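Local coordinates for protein-arginine-phosphatase (Geobacillus stearothermophilus, PDB 4PIC) that removes phosphate from phosphoarginine residues in proteins, probably counteracting the arginine kinase McsB, and has almost no activity on phosphotyrosine peptides, at residues L6-N12 with K34-A40. Residues are numbered along the deposited sequence; the frame is centred on the assembly and turned at random.
Sequences LFVCTGN and KSAGVFA. With PO4 (phosphate ion), chain C.
F7 sits opposite S35 in a parallel pair: F7 N donates to K34 O (3.0 Å) and F7 O accepts from A36 N; C9 N reaches A36 O weakly. V38 N to C9 O (2.9 Å) completes the pairing, and F39 N to T10 O joins the loops beyond. Packing is tight where the loop folds back over G37, whose CA lies 3.2 Å from T10 O; a CB would clash with that oxygen. N12 lays its amide along S35 and A36, and ND2 gives S35 OG a nearly straight bond (2.9 Å, 171°) in the amide plane; S16 OG bonds to ND2, and S66 N donates to OD1. With an alanine in place of N12, S35 OG would probably lose this donor and S66 N its acceptor, leaving the loop less firmly tied. The other end is looser: L6 CD1 touches K34 CB (3.8 Å), while the K34 chain runs toward solvent, making a cation-pi contact with W75. In this worked case of a nucleophile loop pinned against a strand, T10 N, G11 N (2.8 Å to O1) and R15 hold phosphate beside nucleophile C9, in the phosphatase P-loop (CX5R) between strand 3-9 and helix 15-25 of a beta-alpha-beta unit.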
loop_
_atom_site.group_PDB
_atom_site.type_symbol
_atom_site.label_atom_id
_atom_site.label_comp_id
_atom_site.label_asym_id
_atom_site.label_seq_id
_atom_site.Cartn_x
_atom_site.Cartn_y
_atom_site.Cartn_z
ATOM N N LEU A 6 4.646 -8.209 15.137
ATOM C CA LEU A 6 4.923 -7.239 14.088
ATOM C C LEU A 6 3.723 -6.315 13.912
ATOM O O LEU A 6 2.643 -6.754 13.522
ATOM C CB LEU A 6 5.203 -7.976 12.776
ATOM C CG LEU A 6 5.495 -7.068 11.585
ATOM C CD1 LEU A 6 6.810 -6.345 11.793
ATOM C CD2 LEU A 6 5.511 -7.864 10.287
ATOM N N PHE A 7 3.901 -5.037 14.230
ATOM C CA PHE A 7 2.822 -4.065 14.040
ATOM C C PHE A 7 2.971 -3.396 12.684
ATOM O O PHE A 7 4.083 -3.071 12.281
ATOM C CB PHE A 7 2.841 -2.981 15.114
ATOM C CG PHE A 7 2.505 -3.474 16.493
ATOM C CD1 PHE A 7 1.214 -3.885 16.799
ATOM C CD2 PHE A 7 3.463 -3.487 17.491
ATOM C CE1 PHE A 7 0.894 -4.320 18.082
ATOM C CE2 PHE A 7 3.146 -3.918 18.777
ATOM C CZ PHE A 7 1.862 -4.327 19.067
ATOM N N VAL A 8 1.859 -3.194 11.987
ATOM C CA VAL A 8 1.915 -2.697 10.610
ATOM C C VAL A 8 0.928 -1.554 10.325
ATOM O O VAL A 8 -0.251 -1.659 10.654
ATOM C CB VAL A 8 1.648 -3.840 9.607
ATOM C CG1 VAL A 8 1.713 -3.304 8.170
ATOM C CG2 VAL A 8 2.643 -4.978 9.794
ATOM N N CYS A 9 1.416 -0.463 9.727
ATOM C CA CYS A 9 0.560 0.564 9.127
ATOM C C CYS A 9 1.099 0.846 7.733
ATOM O O CYS A 9 1.702 -0.035 7.150
ATOM C CB CYS A 9 0.438 1.827 9.990
ATOM S SG CYS A 9 1.964 2.715 10.363
ATOM N N THR A 10 0.903 2.043 7.186
ATOM C CA THR A 10 1.385 2.292 5.825
ATOM C C THR A 10 2.794 2.858 5.818
ATOM O O THR A 10 3.704 2.261 5.221
ATOM C CB THR A 10 0.436 3.186 5.004
ATOM O OG1 THR A 10 -0.835 2.531 4.905
ATOM C CG2 THR A 10 0.994 3.438 3.589
ATOM N N GLY A 11 2.986 4.006 6.466
ATOM C CA GLY A 11 4.261 4.702 6.402
ATOM C C GLY A 11 5.253 4.302 7.483
ATOM O O GLY A 11 6.434 4.651 7.400
ATOM N N ASN A 12 4.780 3.561 8.489
ATOM C CA ASN A 12 5.603 3.148 9.630
ATOM C C ASN A 12 6.287 4.351 10.284
ATOM O O ASN A 12 7.469 4.284 10.644
ATOM C CB ASN A 12 6.632 2.103 9.199
ATOM C CG ASN A 12 7.337 1.438 10.373
ATOM O OD1 ASN A 12 8.552 1.194 10.317
ATOM N ND2 ASN A 12 6.591 1.131 11.438
ATOM N N LYS A 34 8.541 -5.723 16.521
ATOM C CA LYS A 34 9.018 -4.948 15.385
ATOM C C LYS A 34 7.831 -4.223 14.789
ATOM O O LYS A 34 6.678 -4.521 15.106
ATOM C CB LYS A 34 9.645 -5.848 14.310
ATOM C CG LYS A 34 10.964 -6.524 14.695
ATOM C CD LYS A 34 11.447 -7.447 13.564
ATOM C CE LYS A 34 12.753 -8.163 13.908
ATOM N NZ LYS A 34 13.956 -7.298 13.750
ATOM N N SER A 35 8.110 -3.272 13.909
ATOM C CA SER A 35 7.062 -2.650 13.116
ATOM C C SER A 35 7.561 -2.413 11.703
ATOM O O SER A 35 8.778 -2.328 11.451
ATOM C CB SER A 35 6.572 -1.347 13.748
ATOM O OG SER A 35 7.571 -0.350 13.697
ATOM N N ALA A 36 6.618 -2.342 10.775
ATOM C CA ALA A 36 6.947 -2.056 9.392
ATOM C C ALA A 36 5.736 -1.441 8.724
ATOM O O ALA A 36 4.635 -1.436 9.289
ATOM C CB ALA A 36 7.384 -3.316 8.681
ATOM N N GLY A 37 5.954 -0.889 7.535
ATOM C CA GLY A 37 4.891 -0.244 6.787
ATOM C C GLY A 37 4.662 -0.868 5.425
ATOM O O GLY A 37 5.605 -1.283 4.750
ATOM N N VAL A 38 3.400 -0.967 5.035
ATOM C CA VAL A 38 3.046 -1.514 3.726
ATOM C C VAL A 38 3.665 -0.728 2.555
ATOM O O VAL A 38 3.963 -1.299 1.516
ATOM C CB VAL A 38 1.505 -1.579 3.594
ATOM C CG1 VAL A 38 1.079 -1.787 2.163
ATOM C CG2 VAL A 38 0.944 -2.678 4.509
ATOM N N PHE A 39 3.910 0.561 2.751
ATOM C CA PHE A 39 4.452 1.404 1.682
ATOM C C PHE A 39 5.237 2.502 2.381
ATOM O O PHE A 39 4.717 3.597 2.624
ATOM C CB PHE A 39 3.300 1.976 0.852
ATOM C CG PHE A 39 3.695 2.550 -0.502
ATOM C CD1 PHE A 39 4.698 1.982 -1.275
ATOM C CD2 PHE A 39 3.006 3.632 -1.004
ATOM C CE1 PHE A 39 5.010 2.506 -2.522
ATOM C CE2 PHE A 39 3.305 4.154 -2.243
ATOM C CZ PHE A 39 4.319 3.592 -2.996
ATOM N N ALA A 40 6.486 2.197 2.728
ATOM C CA ALA A 40 7.252 3.053 3.628
ATOM C C ALA A 40 8.682 3.233 3.169
ATOM O O ALA A 40 9.276 2.328 2.563
ATOM C CB ALA A 40 7.231 2.449 5.038
HETATM P P PO4 C . -0.623 5.476 7.770
HETATM O O1 PO4 C . 0.873 5.378 7.608
HETATM O O2 PO4 C . -1.226 6.084 6.528
HETATM O O3 PO4 C . -1.202 4.125 8.022
HETATM O O4 PO4 C . -0.897 6.407 8.926
#